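Local structure of LAO/AO transport system kinase (Escherichia coli, 2P67) at residues R14-Q18 with L143-A147; A91-S95 with V154-G158; I199-D205 with R236-A242. The protein belongs to the MeaB-like GTPase family of P-loop NTPases, named a transport system kinase, and is built on a parallel alpha/beta core with added helices. All blocks are in the same frame, centred on the assembly; numbering follows the deposited sequence.

Interaction 1: R14-Q18 with L143-A147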
ATOM      1  N   ARG A  14     -27.738 -18.130 -24.350  0.50 25.40           N
ATOM      2  CA  ARG A  14     -29.170 -18.102 -24.023  0.50 25.73           C
ATOM      3  C   ARG A  14     -29.478 -18.965 -22.795  0.50 25.42           C
ATOM      4  O   ARG A  14     -30.091 -18.495 -21.836  0.50 25.59           O
ATOM      5  CB  ARG A  14     -30.003 -18.571 -25.228  0.50 26.12           C
ATOM      6  CG  ARG A  14     -31.520 -18.439 -25.071  0.50 28.13           C
ATOM      7  CD  ARG A  14     -32.231 -19.193 -26.191  0.50 31.30           C
ATOM      8  NE  ARG A  14     -33.661 -18.889 -26.264  0.50 33.70           N
ATOM      9  CZ  ARG A  14     -34.454 -19.230 -27.283  0.50 35.45           C
ATOM     10  NH1 ARG A  14     -33.970 -19.895 -28.327  0.50 36.25           N
ATOM     11  NH2 ARG A  14     -35.740 -18.910 -27.260  0.50 36.09           N
ATOM     12  N   ARG A  15     -29.037 -20.224 -22.835  1.00 25.10           N
ATOM     13  CA  ARG A  15     -29.249 -21.193 -21.748  1.00 24.99           C
ATOM     14  C   ARG A  15     -28.631 -20.666 -20.452  1.00 24.43           C
ATOM     15  O   ARG A  15     -29.228 -20.771 -19.361  1.00 24.38           O
ATOM     16  CB  ARG A  15     -28.597 -22.541 -22.088  1.00 25.27           C
ATOM     17  CG  ARG A  15     -29.276 -23.359 -23.187  1.00 27.23           C
ATOM     18  CD  ARG A  15     -28.794 -24.852 -23.152  1.00 30.83           C
ATOM     19  NE  ARG A  15     -27.337 -25.039 -23.314  1.00 31.93           N
ATOM     20  CZ  ARG A  15     -26.700 -25.084 -24.488  1.00 34.99           C
ATOM     21  NH1 ARG A  15     -27.371 -24.919 -25.635  1.00 35.46           N
ATOM     22  NH2 ARG A  15     -25.384 -25.276 -24.530  1.00 34.99           N
ATOM     23  N   LEU A  16     -27.451 -20.078 -20.599  1.00 23.47           N
ATOM     24  CA  LEU A  16     -26.694 -19.548 -19.452  1.00 24.07           C
ATOM     25  C   LEU A  16     -27.513 -18.434 -18.784  1.00 24.06           C
ATOM     26  O   LEU A  16     -27.742 -18.432 -17.567  1.00 23.31           O
ATOM     27  CB  LEU A  16     -25.322 -19.042 -19.912  1.00 23.64           C
ATOM     28  CG  LEU A  16     -24.442 -18.275 -18.897  1.00 25.84           C
ATOM     29  CD1 LEU A  16     -23.895 -19.246 -17.895  1.00 26.64           C
ATOM     30  CD2 LEU A  16     -23.306 -17.477 -19.558  1.00 27.07           C
ATOM     31  N   ARG A  17     -27.977 -17.499 -19.602  1.00 24.87           N
ATOM     32  CA  ARG A  17     -28.734 -16.354 -19.089  1.00 26.44           C
ATOM     33  C   ARG A  17     -30.069 -16.745 -18.466  1.00 27.00           C
ATOM     34  O   ARG A  17     -30.603 -16.023 -17.613  1.00 27.13           O
ATOM     35  CB  ARG A  17     -28.973 -15.339 -20.206  1.00 26.94           C
ATOM     36  CG  ARG A  17     -27.731 -14.688 -20.737  1.00 28.36           C
ATOM     37  CD  ARG A  17     -28.094 -13.818 -21.930  1.00 32.01           C
ATOM     38  NE  ARG A  17     -28.996 -12.732 -21.531  1.00 37.00           N
ATOM     39  CZ  ARG A  17     -29.827 -12.091 -22.354  1.00 39.78           C
ATOM     40  NH1 ARG A  17     -29.890 -12.423 -23.638  1.00 40.23           N
ATOM     41  NH2 ARG A  17     -30.597 -11.109 -21.891  1.00 41.02           N
ATOM     42  N   GLN A  18     -30.611 -17.888 -18.885  1.00 27.46           N
ATOM     43  CA  GLN A  18     -31.865 -18.390 -18.324  1.00 28.80           C
ATOM     44  C   GLN A  18     -31.634 -19.071 -16.965  1.00 28.33           C
ATOM     45  O   GLN A  18     -32.581 -19.474 -16.284  1.00 28.19           O
ATOM     46  CB  GLN A  18     -32.590 -19.307 -19.327  1.00 29.79           C
ATOM     47  CG  GLN A  18     -33.102 -18.541 -20.565  1.00 32.76           C
ATOM     48  CD  GLN A  18     -33.674 -19.437 -21.657  1.00 38.65           C
ATOM     49  OE1 GLN A  18     -33.397 -20.639 -21.711  1.00 42.28           O
ATOM     50  NE2 GLN A  18     -34.473 -18.843 -22.551  1.00 41.00           N
ATOM     51  N   LEU A 143     -19.454 -14.958 -15.166  1.00 19.96           N
ATOM     52  CA  LEU A 143     -20.376 -16.013 -15.617  1.00 20.56           C
ATOM     53  C   LEU A 143     -21.598 -16.072 -14.705  1.00 20.47           C
ATOM     54  O   LEU A 143     -22.737 -16.152 -15.186  1.00 20.65           O
ATOM     55  CB  LEU A 143     -19.679 -17.395 -15.708  1.00 20.73           C
ATOM     56  CG  LEU A 143     -18.653 -17.501 -16.852  1.00 21.41           C
ATOM     57  CD1 LEU A 143     -17.783 -18.746 -16.694  1.00 23.31           C
ATOM     58  CD2 LEU A 143     -19.333 -17.479 -18.213  1.00 20.95           C
ATOM     59  N   CYS A 144     -21.378 -15.992 -13.393  1.00 19.28           N
ATOM     60  CA  CYS A 144     -22.490 -15.975 -12.455  1.00 20.34           C
ATOM     61  C   CYS A 144     -23.424 -14.769 -12.663  1.00 20.38           C
ATOM     62  O   CYS A 144     -24.652 -14.894 -12.546  1.00 19.91           O
ATOM     63  CB  CYS A 144     -21.986 -16.026 -11.019  1.00 20.73           C
ATOM     64  SG  CYS A 144     -21.161 -17.569 -10.610  1.00 22.64           S
ATOM     65  N   GLU A 145     -22.829 -13.615 -12.973  1.00 20.36           N
ATOM     66  CA  GLU A 145     -23.593 -12.391 -13.232  1.00 20.95           C
ATOM     67  C   GLU A 145     -24.464 -12.576 -14.463  1.00 21.63           C
ATOM     68  O   GLU A 145     -25.671 -12.267 -14.443  1.00 22.14           O
ATOM     69  CB  GLU A 145     -22.655 -11.206 -13.408  1.00 20.91           C
ATOM     70  CG  GLU A 145     -22.019 -10.785 -12.040  1.00 21.40           C
ATOM     71  CD  GLU A 145     -21.188  -9.523 -12.106  1.00 22.63           C
ATOM     72  OE1 GLU A 145     -20.936  -9.012 -13.211  1.00 24.78           O
ATOM     73  OE2 GLU A 145     -20.766  -9.043 -11.029  1.00 22.56           O
ATOM     74  N   ALA A 146     -23.850 -13.079 -15.527  1.00 21.65           N
ATOM     75  CA  ALA A 146     -24.583 -13.313 -16.775  1.00 22.24           C
ATOM     76  C   ALA A 146     -25.692 -14.356 -16.572  1.00 22.76           C
ATOM     77  O   ALA A 146     -26.767 -14.254 -17.186  1.00 22.68           O
ATOM     78  CB  ALA A 146     -23.615 -13.709 -17.894  1.00 21.46           C
ATOM     79  N   ALA A 147     -25.457 -15.318 -15.671  1.00 22.13           N
ATOM     80  CA  ALA A 147     -26.433 -16.363 -15.321  1.00 23.23           C
ATOM     81  C   ALA A 147     -27.613 -15.890 -14.441  1.00 23.93           C
ATOM     82  O   ALA A 147     -28.533 -16.667 -14.140  1.00 25.21           O
ATOM     83  CB  ALA A 147     -25.716 -17.525 -14.637  1.00 22.56           C
TER
HETATM   84  O   HOH W   1     -31.359 -16.502 -14.729  1.00 43.22           O

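Interaction 2: A91-S95 with V154-G158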
ATOM      1  N   ALA A  91     -15.285 -20.252  -4.257  1.00 22.66           N
ATOM      2  CA  ALA A  91     -14.421 -20.671  -3.149  1.00 24.34           C
ATOM      3  C   ALA A  91     -12.953 -20.747  -3.590  1.00 25.56           C
ATOM      4  O   ALA A  91     -12.523 -21.707  -4.239  1.00 25.25           O
ATOM      5  CB  ALA A  91     -14.927 -22.014  -2.584  1.00 23.84           C
ATOM      6  N   VAL A  92     -12.189 -19.705  -3.276  1.00 26.48           N
ATOM      7  CA  VAL A  92     -10.836 -19.574  -3.811  1.00 28.24           C
ATOM      8  C   VAL A  92      -9.829 -20.254  -2.888  1.00 30.52           C
ATOM      9  O   VAL A  92      -9.866 -20.080  -1.667  1.00 29.36           O
ATOM     10  CB  VAL A  92     -10.447 -18.101  -4.079  1.00 28.38           C
ATOM     11  CG1 VAL A  92      -9.041 -18.010  -4.652  1.00 29.36           C
ATOM     12  CG2 VAL A  92     -11.472 -17.424  -5.032  1.00 26.42           C
ATOM     13  N   ASP A  93      -8.948 -21.054  -3.471  1.00 33.49           N
ATOM     14  CA  ASP A  93      -7.924 -21.708  -2.659  1.00 36.97           C
ATOM     15  C   ASP A  93      -6.888 -20.706  -2.145  1.00 38.32           C
ATOM     16  O   ASP A  93      -6.553 -19.737  -2.850  1.00 39.33           O
ATOM     17  CB  ASP A  93      -7.281 -22.884  -3.406  1.00 37.62           C
ATOM     18  CG  ASP A  93      -7.766 -24.216  -2.881  1.00 40.10           C
ATOM     19  OD1 ASP A  93      -6.950 -24.943  -2.264  1.00 45.13           O
ATOM     20  OD2 ASP A  93      -8.973 -24.516  -3.028  1.00 42.43           O
ATOM     21  N   PRO A  94      -6.402 -20.905  -0.900  1.00 39.92           N
ATOM     22  CA  PRO A  94      -5.360 -20.001  -0.380  1.00 41.06           C
ATOM     23  C   PRO A  94      -4.086 -20.113  -1.227  1.00 42.21           C
ATOM     24  O   PRO A  94      -3.803 -21.190  -1.753  1.00 42.04           O
ATOM     25  CB  PRO A  94      -5.093 -20.529   1.039  1.00 41.03           C
ATOM     26  CG  PRO A  94      -6.221 -21.462   1.361  1.00 40.96           C
ATOM     27  CD  PRO A  94      -6.766 -21.968   0.057  1.00 39.74           C
ATOM     28  N   SER A  95      -3.347 -19.008  -1.369  1.00 43.60           N
ATOM     29  CA  SER A  95      -2.067 -18.998  -2.096  1.00 44.95           C
ATOM     30  C   SER A  95      -1.061 -19.963  -1.483  1.00 45.41           C
ATOM     31  O   SER A  95      -0.353 -20.664  -2.208  1.00 46.27           O
ATOM     32  CB  SER A  95      -1.458 -17.594  -2.136  1.00 45.06           C
ATOM     33  OG  SER A  95      -2.306 -16.691  -2.827  1.00 46.30           O
ATOM     34  N   VAL A 154     -17.389 -14.249  -3.166  1.00 19.25           N
ATOM     35  CA  VAL A 154     -16.072 -14.822  -3.340  0.50 19.45           C
ATOM     36  C   VAL A 154     -15.469 -14.988  -1.946  1.00 20.07           C
ATOM     37  O   VAL A 154     -15.469 -14.053  -1.127  1.00 19.27           O
ATOM     38  CB  VAL A 154     -15.186 -14.009  -4.342  0.50 19.45           C
ATOM     39  CG1 VAL A 154     -14.886 -12.579  -3.842  0.50 18.16           C
ATOM     40  CG2 VAL A 154     -13.899 -14.772  -4.679  0.50 19.09           C
ATOM     41  N   GLU A 155     -14.993 -16.186  -1.648  1.00 20.67           N
ATOM     42  CA  GLU A 155     -14.517 -16.409  -0.289  1.00 22.37           C
ATOM     43  C   GLU A 155     -13.168 -17.102  -0.243  1.00 23.29           C
ATOM     44  O   GLU A 155     -12.855 -17.909  -1.101  1.00 22.12           O
ATOM     45  CB  GLU A 155     -15.571 -17.140   0.549  1.00 23.44           C
ATOM     46  CG  GLU A 155     -15.928 -18.522   0.041  1.00 24.62           C
ATOM     47  CD  GLU A 155     -15.136 -19.605   0.728  1.00 29.67           C
ATOM     48  OE1 GLU A 155     -15.474 -20.785   0.528  1.00 33.68           O
ATOM     49  OE2 GLU A 155     -14.193 -19.294   1.482  1.00 29.46           O
ATOM     50  N   THR A 156     -12.356 -16.749   0.748  1.00 24.27           N
ATOM     51  CA  THR A 156     -11.086 -17.427   0.936  1.00 25.95           C
ATOM     52  C   THR A 156     -10.621 -17.216   2.374  1.00 26.86           C
ATOM     53  O   THR A 156     -11.230 -16.464   3.125  1.00 24.42           O
ATOM     54  CB  THR A 156     -10.014 -16.989  -0.109  1.00 26.24           C
ATOM     55  OG1 THR A 156      -8.922 -17.933  -0.140  1.00 28.38           O
ATOM     56  CG2 THR A 156      -9.491 -15.568   0.169  1.00 27.61           C
ATOM     57  N   VAL A 157      -9.543 -17.905   2.733  1.00 27.98           N
ATOM     58  CA  VAL A 157      -8.946 -17.760   4.053  1.00 29.54           C
ATOM     59  C   VAL A 157      -8.286 -16.393   4.154  1.00 30.22           C
ATOM     60  O   VAL A 157      -7.661 -15.917   3.202  1.00 30.18           O
ATOM     61  CB  VAL A 157      -7.909 -18.877   4.332  1.00 29.46           C
ATOM     62  CG1 VAL A 157      -7.306 -18.715   5.714  1.00 30.42           C
ATOM     63  CG2 VAL A 157      -8.570 -20.239   4.235  1.00 31.42           C
ATOM     64  N   GLY A 158      -8.453 -15.760   5.312  1.00 31.56           N
ATOM     65  CA  GLY A 158      -7.795 -14.509   5.604  1.00 33.12           C
ATOM     66  C   GLY A 158      -6.445 -14.857   6.174  1.00 34.85           C
ATOM     67  O   GLY A 158      -6.344 -15.364   7.309  1.00 34.90           O
TER
HETATM   68  O   HOH W   2     -12.004 -20.857  -0.198  1.00 41.79           O
HETATM   69  O   HOH W   3      -9.790 -20.564   1.294  1.00 52.83           O

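Interaction 3: I199-D205 with R236-A242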
ATOM      1  N   ILE A 199     -16.751  -6.265   9.878  1.00 18.13           N
ATOM      2  CA  ILE A 199     -16.032  -7.302  10.592  1.00 19.07           C
ATOM      3  C   ILE A 199     -17.073  -8.090  11.378  1.00 19.32           C
ATOM      4  O   ILE A 199     -17.983  -7.492  11.979  1.00 19.91           O
ATOM      5  CB  ILE A 199     -14.991  -6.746  11.610  1.00 18.97           C
ATOM      6  CG1 ILE A 199     -13.951  -5.869  10.896  1.00 21.88           C
ATOM      7  CG2 ILE A 199     -14.313  -7.899  12.383  1.00 19.31           C
ATOM      8  CD1 ILE A 199     -12.860  -6.599  10.187  1.00 26.57           C
ATOM      9  N   VAL A 200     -16.956  -9.411  11.348  1.00 19.89           N
ATOM     10  CA  VAL A 200     -17.912 -10.273  12.035  1.00 20.22           C
ATOM     11  C   VAL A 200     -17.150 -11.218  12.974  1.00 21.93           C
ATOM     12  O   VAL A 200     -16.174 -11.849  12.568  1.00 20.89           O
ATOM     13  CB  VAL A 200     -18.779 -11.093  11.044  1.00 20.61           C
ATOM     14  CG1 VAL A 200     -19.607 -12.133  11.814  1.00 20.63           C
ATOM     15  CG2 VAL A 200     -19.713 -10.174  10.192  1.00 18.69           C
ATOM     16  N   ILE A 201     -17.589 -11.300  14.232  1.00 23.48           N
ATOM     17  CA  ILE A 201     -16.990 -12.228  15.189  1.00 25.98           C
ATOM     18  C   ILE A 201     -17.980 -13.377  15.339  1.00 27.23           C
ATOM     19  O   ILE A 201     -19.070 -13.196  15.892  1.00 25.39           O
ATOM     20  CB  ILE A 201     -16.702 -11.570  16.585  1.00 26.20           C
ATOM     21  CG1 ILE A 201     -16.062 -10.162  16.460  1.00 27.95           C
ATOM     22  CG2 ILE A 201     -15.884 -12.522  17.488  1.00 28.07           C
ATOM     23  CD1 ILE A 201     -14.611 -10.109  15.888  1.00 26.36           C
ATOM     24  N   ASN A 202     -17.632 -14.540  14.796  1.00 29.81           N
ATOM     25  CA  ASN A 202     -18.538 -15.705  14.837  1.00 33.28           C
ATOM     26  C   ASN A 202     -18.341 -16.456  16.165  1.00 34.95           C
ATOM     27  O   ASN A 202     -17.388 -16.188  16.902  1.00 35.87           O
ATOM     28  CB  ASN A 202     -18.287 -16.616  13.616  1.00 33.61           C
ATOM     29  CG  ASN A 202     -19.439 -17.604  13.318  1.00 34.30           C
ATOM     30  OD1 ASN A 202     -20.570 -17.501  13.834  1.00 32.08           O
ATOM     31  ND2 ASN A 202     -19.138 -18.577  12.446  1.00 36.93           N
ATOM     32  N   LYS A 203     -19.269 -17.357  16.475  1.00 37.32           N
ATOM     33  CA  LYS A 203     -19.199 -18.235  17.664  1.00 39.34           C
ATOM     34  C   LYS A 203     -19.469 -17.463  18.943  1.00 40.21           C
ATOM     35  O   LYS A 203     -18.895 -17.759  20.004  1.00 40.91           O
ATOM     36  CB  LYS A 203     -17.880 -19.018  17.739  1.00 39.49           C
ATOM     37  CG  LYS A 203     -17.610 -19.879  16.501  1.00 41.81           C
ATOM     38  CD  LYS A 203     -16.292 -20.630  16.584  1.00 43.31           C
ATOM     39  CE  LYS A 203     -16.075 -21.429  15.301  1.00 44.59           C
ATOM     40  NZ  LYS A 203     -14.685 -21.955  15.194  1.00 45.26           N
ATOM     41  N   ASP A 204     -20.356 -16.479  18.834  1.00 41.26           N
ATOM     42  CA  ASP A 204     -20.938 -15.811  19.993  1.00 43.00           C
ATOM     43  C   ASP A 204     -22.011 -16.732  20.566  1.00 44.10           C
ATOM     44  O   ASP A 204     -23.212 -16.483  20.427  1.00 44.81           O
ATOM     45  CB  ASP A 204     -21.542 -14.443  19.624  1.00 42.76           C
ATOM     46  CG  ASP A 204     -21.839 -13.586  20.859  1.00 43.31           C
ATOM     47  OD1 ASP A 204     -21.493 -14.032  21.973  1.00 43.07           O
ATOM     48  OD2 ASP A 204     -22.412 -12.478  20.721  1.00 41.92           O
ATOM     49  N   ASP A 205     -21.557 -17.810  21.196  1.00 45.55           N
ATOM     50  CA  ASP A 205     -22.441 -18.853  21.713  1.00 46.56           C
ATOM     51  C   ASP A 205     -21.781 -19.549  22.899  1.00 46.77           C
ATOM     52  O   ASP A 205     -20.568 -19.400  23.121  1.00 46.64           O
ATOM     53  CB  ASP A 205     -22.798 -19.868  20.604  1.00 47.03           C
ATOM     54  CG  ASP A 205     -21.572 -20.546  19.988  1.00 48.10           C
ATOM     55  OD1 ASP A 205     -20.669 -20.974  20.741  1.00 50.41           O
ATOM     56  OD2 ASP A 205     -21.512 -20.666  18.739  1.00 49.71           O
ATOM     57  N   ARG A 236     -18.691  -1.335  10.329  1.00 18.39           N
ATOM     58  CA  ARG A 236     -19.415  -1.887  11.480  1.00 19.23           C
ATOM     59  C   ARG A 236     -18.820  -3.211  11.886  1.00 19.35           C
ATOM     60  O   ARG A 236     -18.292  -3.949  11.042  1.00 19.09           O
ATOM     61  CB  ARG A 236     -20.894  -2.095  11.159  1.00 19.16           C
ATOM     62  CG  ARG A 236     -21.625  -0.826  10.770  1.00 20.78           C
ATOM     63  CD  ARG A 236     -23.103  -1.109  10.509  1.00 21.34           C
ATOM     64  NE  ARG A 236     -23.767   0.095  10.027  1.00 20.31           N
ATOM     65  CZ  ARG A 236     -25.028   0.152   9.618  1.00 21.26           C
ATOM     66  NH1 ARG A 236     -25.800  -0.930   9.692  1.00 19.57           N
ATOM     67  NH2 ARG A 236     -25.518   1.300   9.154  1.00 20.83           N
ATOM     68  N   VAL A 237     -18.900  -3.506  13.181  1.00 19.35           N
ATOM     69  CA  VAL A 237     -18.387  -4.744  13.730  1.00 19.59           C
ATOM     70  C   VAL A 237     -19.553  -5.423  14.444  1.00 20.36           C
ATOM     71  O   VAL A 237     -20.117  -4.862  15.406  1.00 19.79           O
ATOM     72  CB  VAL A 237     -17.212  -4.507  14.712  1.00 19.91           C
ATOM     73  CG1 VAL A 237     -16.608  -5.839  15.170  1.00 20.36           C
ATOM     74  CG2 VAL A 237     -16.134  -3.631  14.059  1.00 19.15           C
ATOM     75  N   LEU A 238     -19.907  -6.607  13.956  1.00 20.41           N
ATOM     76  CA  LEU A 238     -21.057  -7.350  14.472  0.50 21.63           C
ATOM     77  C   LEU A 238     -20.625  -8.717  14.987  1.00 21.96           C
ATOM     78  O   LEU A 238     -19.552  -9.187  14.666  1.00 22.48           O
ATOM     79  CB  LEU A 238     -22.140  -7.494  13.397  0.50 21.66           C
ATOM     80  CG  LEU A 238     -22.696  -6.196  12.793  0.50 22.83           C
ATOM     81  CD1 LEU A 238     -23.844  -6.470  11.841  0.50 23.63           C
ATOM     82  CD2 LEU A 238     -23.137  -5.233  13.883  0.50 25.06           C
ATOM     83  N   THR A 239     -21.463  -9.337  15.814  1.00 22.46           N
ATOM     84  CA  THR A 239     -21.207 -10.700  16.255  1.00 23.56           C
ATOM     85  C   THR A 239     -22.393 -11.574  15.858  1.00 24.09           C
ATOM     86  O   THR A 239     -23.519 -11.076  15.651  1.00 23.34           O
ATOM     87  CB  THR A 239     -21.027 -10.809  17.789  1.00 24.81           C
ATOM     88  OG1 THR A 239     -22.299 -10.580  18.411  1.00 26.01           O
ATOM     89  CG2 THR A 239     -19.942  -9.817  18.328  1.00 24.20           C
ATOM     90  N   CYS A 240     -22.140 -12.879  15.767  1.00 25.20           N
ATOM     91  CA  CYS A 240     -23.189 -13.837  15.417  1.00 26.41           C
ATOM     92  C   CYS A 240     -22.875 -15.208  15.979  1.00 27.54           C
ATOM     93  O   CYS A 240     -21.770 -15.459  16.444  1.00 27.35           O
ATOM     94  CB  CYS A 240     -23.401 -13.913  13.895  1.00 26.63           C
ATOM     95  SG  CYS A 240     -21.997 -14.518  12.929  1.00 27.20           S
ATOM     96  N   SER A 241     -23.876 -16.085  15.975  1.00 29.23           N
ATOM     97  CA  SER A 241     -23.632 -17.512  16.142  1.00 31.29           C
ATOM     98  C   SER A 241     -24.247 -18.204  14.945  1.00 32.22           C
ATOM     99  O   SER A 241     -25.466 -18.350  14.889  1.00 31.97           O
ATOM    100  CB  SER A 241     -24.273 -18.057  17.424  1.00 31.71           C
ATOM    101  OG  SER A 241     -23.913 -19.424  17.594  1.00 33.69           O
ATOM    102  N   ALA A 242     -23.418 -18.601  13.983  1.00 34.01           N
ATOM    103  CA  ALA A 242     -23.925 -19.297  12.796  1.00 36.57           C
ATOM    104  C   ALA A 242     -24.699 -20.548  13.220  1.00 38.01           C
ATOM    105  O   ALA A 242     -25.828 -20.752  12.797  1.00 38.79           O
ATOM    106  CB  ALA A 242     -22.790 -19.671  11.858  1.00 36.06           C
TER

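Interaction 1: R14-Q18 with L143-A147
L16 meets A146 and A147 where the C-terminal ends of helix 9-17 and helix 133-146 come together, a helix-end packing that joins the N-terminal helical region to a helix flanking the parallel sheet of the P-loop fold. The two methyls of L16 divide the work. CD2 reaches A146 CB at 4.1 Å and also touches L143 CD2 at 4.2 Å, the two leucine side chains crossing at about a right angle; CD1 lies against A147 CB. A chi1 of 172°, which sets CG beside the carbonyl carbon, carries the two methyls to the second helix, although the bond to CB does not aim there. The small alanines are consistent with the close backbone approach: the CA atoms of R17 and A147 are 4.4 Å apart. Two CA-H...O contacts run in opposite senses, A147 CA to L16 O at 3.3 Å and R17 CA to A146 O at 3.4 Å. R17 adds CB and CG over A146 O, while the rest of its chain leads off toward solvent. Behind this first shell, L24 and M28 of helix 21-32 and L45 and I49 of helix 36-49 complete the apolar surroundings; E145 of the second helix is salt-bridged to R58. One water donates to both R17 O, at 3.0 Å, and A147 O, at 2.9 Å.

Interaction 2: A91-S95 with V154-G158
V154 opens the contact: in the modelled conformer, one of two for this residue, its CG2 lies 3.6 Å from V92 CG2, an apolar touch between neighbouring parallel strands. Next comes E155, paired with A91 in the parallel bridge. Its carbonyl oxygen accepts V92 N at 2.9 Å in a nearly straight bond (162° at the hydrogen). Its side chain shares a face of the sheet with A91; the bend at chi2 (95°) folds the carboxylate back so that OE1 lies 3.4 Å from A91 CB, while OE2 forms a salt bridge with K69 of the probable P-loop. E155 and G158 have the spacing of an acidic-x-x-Gly motif, consistent with the DxxG-type element of related P-loop proteins. At T156 the regular strand pairing gives way. The hydroxyl, set anti to the backbone N (chi1 -164°), donates from OG1 to V92 O at 2.8 Å, approaching from above the carbonyl plane. In an unbroken parallel pair V92 O would instead take the N-H of V157; here a water fills the interval, donating to V92 O at 3.0 Å and accepting a weak bond from V157 N. A second water, 2.7 Å from V92 O, is also within reach of E155 O, so a hydroxyl and two waters gather at one carbonyl where the strands splay. V157 closes the contact, its CG2 resting 3.9 Å from P94 CG. Strand 87-92 is flanked in the sheet by strand 119-124, bonded to A91 through R122 and V124, and strand 151-157, whose V154 bonds in turn to L59 and V61 of strand 57-63; helix 162-167 covers V154 and T156 through V166.

Interaction 3: I199-D205 with R236-A242
An NKxD-type turn, N202 to D205, is clasped here to the S241-A242 loop at the C-terminal ends of strands 198-201 and 236-239, the last two strands of the parallel sheet. The strands run 20° from parallel and are joined by regular backbone bonds, among them I199 N to R236 O at 3.0 Å and I201 N to L238 O at 2.9 Å. On one face I199 and V237 lie side by side, pointing the same way, and helix 209-225 packs on both through L223; on the other, V200 CG1 rests on C240 SG at 3.6 Å, with I251 of helix 248-264 beyond. Past the strands, side-chain bonds join the backbone ones. N202 OD1 accepts A242 N at 3.1 Å in the plane of its amide and also receives a weak bond from K203 N, so one oxygen ties its own turn to the opposite loop; ND2 has a weak bond to T71 OG1. D204 is the centre of an inverse gamma turn, and its backbone N-H is donated to C240 O, N to O 3.0 Å. Its carboxylate, swung anti to the backbone N (chi1 -166°), takes T239 OG1 on the anti side of OD2, 23° out of plane. D205 receives S241 OG at 2.9 Å on the anti lone pair of OD2. K203 NZ is hydrogen-bonded to G66 O in the probable P-loop. Such an NKxD turn braced by an adjoining Ser-Ala loop, with the preceding strands linked by a beta-alpha-beta crossover through helix 209-225, is typical of the G-protein-like P-loop fold.

In the fold
Interactions 2 and 3 belong to the same parallel sheet, their centres about 20 Å apart: 91-95 with 154-158 joins two interior strands, whereas 199-205 with 236-242 includes the outermost strand on its side. Both are partly buried, interaction 2 ending at exposed D93 and P94. Both add hydroxyl or carboxylate bonds to backbone pairing at the C-terminal strand ends, and both have residues touching the probable P-loop, through E155 and N202. Interaction 1 stands apart, about 34 Å from interaction 3 between centres. It is a buried helix-to-helix contact of leucine and alanine methyls, CA-H...O approaches and one bridging water. Helix 133-146 is followed in the chain by strand 151-157 of interaction 2.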